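Local coordinates for oxidoreductase, NAD-binding/iron-sulfur cluster-binding protein (Nitratireductor pacificus pht-3B, PDB 6ZXU) that is a catabolic reductive dehalogenase carrying cobalamin and two [4Fe-4S] clusters, which probably pass electrons to the cobalamin for reductive removal of halogen from organic substrates, at residues V498-G502 with I554-D558; L505-F509 with I531-L535. All blocks are in the same frame, centred on the assembly; numbering follows the deposited sequence.

Interaction 1. Residues V498-G502 with I554-D558; sequences VSRIG and ISFGD. With SF4 (iron/sulfur cluster), chain D.
Ile554 opens the contact by laying its two branches against the backbone carbonyls of Arg500 and Ile501. The Ile554 CG2 methyl sits 3.6 Å from Arg500 O and also brushes Arg500 CG, while CG1 approaches Ile501 O. With CG1 beside the backbone N (chi1 -64°), the chain carries Ile554 CD1 toward the Ile501 CG2 methyl, 4.3 Å away. The same isoleucine touches the second iron-sulfur cluster.

Ser555 turns the contact polar. A water bridges its backbone N to Arg500 O, and its carbonyl receives Arg500 NH1 at 2.8 Å from Ser555 O. This donor lies well above the carbonyl plane, although the oxygen is within the guanidinium plane. The hydroxyl works inside the loop: Ser555 OG accepts from Gly557 N at 2.9 Å, an ST turn spanning Phe556, whose far end is Gly557.

Gly557 supplies the second carbonyl. Arg500 NH1 donates to Gly557 O over 2.9 Å, this time in the carbonyl plane and on a lone pair. A second water links Gly557 O to Arg500 NH2, which also donates to Cys539 O, so NH1 and NH2 both have partners, which limits rotation of the guanidinium. Arg500 CB lies 3.6 Å from the cluster sulfur S3; beyond it the chain runs extended (chi1 176°) and then bends at chi3 (-60°), bringing the guanidinium round with S3 near its plane. Ile501 CG1 comes close to another sulfur of the cluster, S2, at 3.7 Å.

Both NH1 hydrogens are thus spent on main-chain oxygens, which fixes a buried cation beside the cluster; its charge would probably favour the reduced, more negative state of the iron-sulfur centre.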
loop_
_atom_site.group_PDB
_atom_site.type_symbol
_atom_site.label_atom_id
_atom_site.label_comp_id
_atom_site.label_asym_id
_atom_site.label_seq_id
_atom_site.Cartn_x
_atom_site.Cartn_y
_atom_site.Cartn_z
ATOM N N VAL A 498 -15.225 11.478 -2.439
ATOM C CA VAL A 498 -14.833 12.567 -1.537
ATOM C C VAL A 498 -15.340 12.303 -0.119
ATOM O O VAL A 498 -16.539 12.062 0.102
ATOM C CB VAL A 498 -15.396 13.905 -2.067
ATOM C CG1 VAL A 498 -15.348 15.021 -1.042
ATOM C CG2 VAL A 498 -14.571 14.314 -3.306
ATOM N N SER A 499 -14.422 12.396 0.871
ATOM C CA SER A 499 -14.721 12.137 2.259
ATOM C C SER A 499 -14.381 13.372 3.125
ATOM O O SER A 499 -13.668 14.271 2.713
ATOM C CB SER A 499 -13.995 10.921 2.792
ATOM O OG SER A 499 -12.652 11.239 3.101
ATOM N N ARG A 500 -14.884 13.340 4.356
ATOM C CA ARG A 500 -14.577 14.439 5.293
ATOM C C ARG A 500 -13.092 14.545 5.579
ATOM O O ARG A 500 -12.556 15.629 5.767
ATOM C CB ARG A 500 -15.413 14.276 6.558
ATOM C CG ARG A 500 -15.092 15.334 7.644
ATOM C CD ARG A 500 -15.962 15.212 8.912
ATOM N NE ARG A 500 -17.347 15.370 8.613
ATOM C CZ ARG A 500 -17.983 16.501 8.356
ATOM N NH1 ARG A 500 -17.330 17.669 8.482
ATOM N NH2 ARG A 500 -19.253 16.463 8.094
ATOM N N ILE A 501 -12.371 13.460 5.612
ATOM C CA ILE A 501 -10.905 13.531 5.812
ATOM C C ILE A 501 -10.250 14.614 5.009
ATOM O O ILE A 501 -9.489 15.375 5.532
ATOM C CB ILE A 501 -10.250 12.164 5.601
ATOM C CG1 ILE A 501 -10.794 11.193 6.622
ATOM C CG2 ILE A 501 -8.779 12.250 5.735
ATOM C CD1 ILE A 501 -10.270 9.707 6.535
ATOM N N GLY A 502 -10.564 14.714 3.733
ATOM C CA GLY A 502 -10.277 15.906 2.999
ATOM C C GLY A 502 -9.503 15.638 1.774
ATOM O O GLY A 502 -10.070 15.650 0.642
ATOM N N ILE A 554 -8.872 18.426 10.439
ATOM C CA ILE A 554 -10.027 17.993 9.620
ATOM C C ILE A 554 -11.218 18.876 9.947
ATOM O O ILE A 554 -11.528 19.107 11.106
ATOM C CB ILE A 554 -10.288 16.469 9.826
ATOM C CG1 ILE A 554 -9.079 15.702 9.317
ATOM C CG2 ILE A 554 -11.596 16.048 9.199
ATOM C CD1 ILE A 554 -9.128 14.232 9.570
ATOM N N SER A 555 -11.941 19.294 8.911
ATOM C CA SER A 555 -13.147 20.093 9.075
ATOM C C SER A 555 -14.335 19.390 9.724
ATOM O O SER A 555 -14.722 18.286 9.342
ATOM C CB SER A 555 -13.569 20.683 7.741
ATOM O OG SER A 555 -14.781 21.422 7.893
ATOM N N PHE A 556 -14.891 20.021 10.744
ATOM C CA PHE A 556 -16.158 19.665 11.384
ATOM C C PHE A 556 -17.334 20.316 10.707
ATOM O O PHE A 556 -18.464 20.094 11.115
ATOM C CB PHE A 556 -16.186 20.128 12.856
ATOM C CG PHE A 556 -15.327 19.345 13.774
ATOM C CD1 PHE A 556 -14.071 19.709 14.016
ATOM C CD2 PHE A 556 -15.858 18.307 14.483
ATOM C CE1 PHE A 556 -13.286 18.988 14.908
ATOM C CE2 PHE A 556 -15.097 17.581 15.374
ATOM C CZ PHE A 556 -13.803 17.933 15.599
ATOM N N GLY A 557 -17.106 21.044 9.644
ATOM C CA GLY A 557 -18.166 21.814 9.005
ATOM C C GLY A 557 -18.589 21.277 7.634
ATOM O O GLY A 557 -18.458 20.109 7.358
ATOM N N ASP A 558 -19.155 22.143 6.831
ATOM C CA ASP A 558 -19.756 21.777 5.594
ATOM C C ASP A 558 -18.700 21.813 4.477
ATOM O O ASP A 558 -17.650 22.404 4.648
ATOM C CB ASP A 558 -20.860 22.772 5.269
ATOM C CG ASP A 558 -22.065 22.615 6.180
ATOM O OD1 ASP A 558 -22.316 21.490 6.712
ATOM O OD2 ASP A 558 -22.766 23.651 6.319
HETATM FE FE1 SF4 D . -14.574 11.021 8.612
HETATM FE FE2 SF4 D . -16.809 9.553 9.460
HETATM FE FE3 SF4 D . -14.972 8.373 7.865
HETATM FE FE4 SF4 D . -16.534 10.329 6.780
HETATM S S1 SF4 D . -17.152 8.322 7.660
HETATM S S2 SF4 D . -14.365 10.126 6.565
HETATM S S3 SF4 D . -16.675 11.632 8.605
HETATM S S4 SF4 D . -14.729 9.211 9.940
HETATM O O HOH W 1 -11.525 18.120 6.178
HETATM O O HOH W 2 -20.823 18.325 6.663
#

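Interaction 2. Residues L505-F509 with I531-L535; sequences LLNPF and IDFGL
Phe533 and Leu506 meet at about a right angle, the leucine methyl Leu506 CD2 lying in the ring plane 3.8 Å from Phe533 CZ. The Leu506 carbonyl comes to the same edge, with Leu506 O 3.3 Å from Phe533 CZ, where the ring's slightly positive C-H rim suits an oxygen. Holding CG between its backbone N and carbonyl carbon (chi1 62°), Phe533 turns its ring in toward the 505-509 chain.

Pro508 takes one face of that ring. Pro508 CB lies over the centre, 3.7 Å from the centroid of Phe533 and only 13° off the normal, a CH-pi contact in which the pyrrolidine crosses the aromatic group. Pro508 CD also lies 4.0 Å from Ile531 CD1, and so ties in the strand that precedes the phenylalanine. Leu535 CB lies over the opposite face, offset toward the rim, which leaves the ring sandwiched; an alanine in place of Phe533 would probably open a gap between Pro508 and Leu535 and deprive the Leu506 methyl of its aromatic neighbour.

Leu506 has a second partner in Leu535, whose CD2 methyl sits 3.7 Å from Leu506 CB, the two side chains again crossing steeply. The surroundings extend this apolar layer: Trp597 meets Phe533 edge-to-face, and Ile613 of helix 603-614 touches both Pro508 and Phe533. Glu497 OE2 accepts from the backbone N of Phe533 and of Leu535.

Gly534 is the N-cap of helix 535-540 and closes an Asx turn, Gly534 N donating to Asp532 OD1 at 3.1 Å. The arrangement is an apolar layer beside a ferredoxin-type [4Fe-4S] site: Leu506 touches the cluster, and helix 535-540 carries its ligand Cys539.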
loop_
_atom_site.group_PDB
_atom_site.type_symbol
_atom_site.label_atom_id
_atom_site.label_comp_id
_atom_site.label_asym_id
_atom_site.label_seq_id
_atom_site.Cartn_x
_atom_site.Cartn_y
_atom_site.Cartn_z
ATOM N N LEU A 505 -9.583 10.111 -0.451
ATOM C CA LEU A 505 -10.821 9.545 -0.943
ATOM C C LEU A 505 -11.087 8.178 -0.319
ATOM O O LEU A 505 -10.165 7.439 0.011
ATOM C CB LEU A 505 -10.820 9.380 -2.468
ATOM C CG LEU A 505 -11.088 10.780 -3.144
ATOM C CD1 LEU A 505 -9.743 11.479 -3.230
ATOM C CD2 LEU A 505 -11.723 10.646 -4.445
ATOM N N LEU A 506 -12.355 7.851 -0.142
ATOM C CA LEU A 506 -12.768 6.718 0.607
ATOM C C LEU A 506 -13.457 5.684 -0.311
ATOM O O LEU A 506 -14.341 5.984 -1.080
ATOM C CB LEU A 506 -13.680 7.182 1.748
ATOM C CG LEU A 506 -14.069 6.245 2.880
ATOM C CD1 LEU A 506 -14.383 7.043 4.077
ATOM C CD2 LEU A 506 -15.239 5.317 2.536
ATOM N N ASN A 507 -13.005 4.443 -0.204
ATOM C CA ASN A 507 -13.450 3.300 -0.992
ATOM C C ASN A 507 -14.475 2.507 -0.183
ATOM O O ASN A 507 -14.362 2.391 1.032
ATOM C CB ASN A 507 -12.218 2.396 -1.329
ATOM C CG ASN A 507 -12.580 1.128 -2.011
ATOM O OD1 ASN A 507 -12.910 0.136 -1.412
ATOM N ND2 ASN A 507 -12.561 1.167 -3.342
ATOM N N PRO A 508 -15.533 1.961 -0.827
ATOM C CA PRO A 508 -16.570 1.332 -0.030
ATOM C C PRO A 508 -16.164 0.000 0.635
ATOM O O PRO A 508 -16.862 -0.480 1.536
ATOM C CB PRO A 508 -17.711 1.170 -1.026
ATOM C CG PRO A 508 -17.060 1.203 -2.349
ATOM C CD PRO A 508 -15.896 2.123 -2.228
ATOM N N PHE A 509 -15.047 -0.588 0.261
ATOM C CA PHE A 509 -14.647 -1.876 0.824
ATOM C C PHE A 509 -13.442 -1.726 1.764
ATOM O O PHE A 509 -13.396 -2.460 2.734
ATOM C CB PHE A 509 -14.327 -2.891 -0.281
ATOM C CG PHE A 509 -15.511 -3.187 -1.153
ATOM C CD1 PHE A 509 -16.517 -3.982 -0.686
ATOM C CD2 PHE A 509 -15.687 -2.563 -2.370
ATOM C CE1 PHE A 509 -17.649 -4.207 -1.446
ATOM C CE2 PHE A 509 -16.787 -2.819 -3.175
ATOM C CZ PHE A 509 -17.787 -3.608 -2.724
ATOM N N ILE A 531 -18.287 6.615 -8.799
ATOM C CA ILE A 531 -19.171 5.735 -8.001
ATOM C C ILE A 531 -19.977 6.584 -7.009
ATOM O O ILE A 531 -19.596 7.706 -6.673
ATOM C CB ILE A 531 -18.419 4.615 -7.245
ATOM C CG1 ILE A 531 -17.382 5.229 -6.372
ATOM C CG2 ILE A 531 -17.893 3.579 -8.243
ATOM C CD1 ILE A 531 -16.637 4.238 -5.498
ATOM N N ASP A 532 -21.140 6.059 -6.627
ATOM C CA ASP A 532 -22.008 6.683 -5.627
ATOM C C ASP A 532 -22.448 5.615 -4.622
ATOM O O ASP A 532 -23.270 4.768 -4.962
ATOM C CB ASP A 532 -23.189 7.324 -6.264
ATOM C CG ASP A 532 -24.156 7.961 -5.211
ATOM O OD1 ASP A 532 -23.889 8.069 -3.974
ATOM O OD2 ASP A 532 -25.240 8.386 -5.602
ATOM N N PHE A 533 -21.872 5.624 -3.411
ATOM C CA PHE A 533 -22.252 4.687 -2.439
ATOM C C PHE A 533 -22.820 5.364 -1.166
ATOM O O PHE A 533 -22.836 4.767 -0.067
ATOM C CB PHE A 533 -21.160 3.691 -2.097
ATOM C CG PHE A 533 -19.892 4.298 -1.514
ATOM C CD1 PHE A 533 -18.914 4.825 -2.344
ATOM C CD2 PHE A 533 -19.603 4.181 -0.177
ATOM C CE1 PHE A 533 -17.727 5.330 -1.857
ATOM C CE2 PHE A 533 -18.407 4.699 0.335
ATOM C CZ PHE A 533 -17.462 5.282 -0.487
ATOM N N GLY A 534 -23.338 6.545 -1.336
ATOM C CA GLY A 534 -23.997 7.208 -0.250
ATOM C C GLY A 534 -23.055 7.956 0.707
ATOM O O GLY A 534 -23.494 8.381 1.731
ATOM N N LEU A 535 -21.773 8.120 0.371
ATOM C CA LEU A 535 -20.801 8.655 1.341
ATOM C C LEU A 535 -21.089 10.084 1.696
ATOM O O LEU A 535 -20.816 10.485 2.820
ATOM C CB LEU A 535 -19.363 8.484 0.892
ATOM C CG LEU A 535 -18.312 8.794 1.939
ATOM C CD1 LEU A 535 -18.338 7.759 3.088
ATOM C CD2 LEU A 535 -16.960 8.847 1.323
#

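Overall arrangement
Both contacts flank one [4Fe-4S] cluster, their centres about 14 Å apart, and interaction 2 is nested along the chain within the loop that interaction 1 closes. Strands 497-498 and 505-506 pair antiparallel, so 498-502 and the start of 505-509 form one short hairpin. Its arms bring the contacts together: Val498 O lies 3.5 Å from Leu535 CD2, and Ser499 CB 3.9 Å from Leu506 CB. The hairpin also faces the cobalamin, which is hydrogen-bonded by Ile501 O and by Leu505 N. Polar anchoring of Arg500 in one contact and apolar packing of Leu506 in the other probably help hold one hairpin between cluster and corrin cofactor, consistent with electron transfer between them.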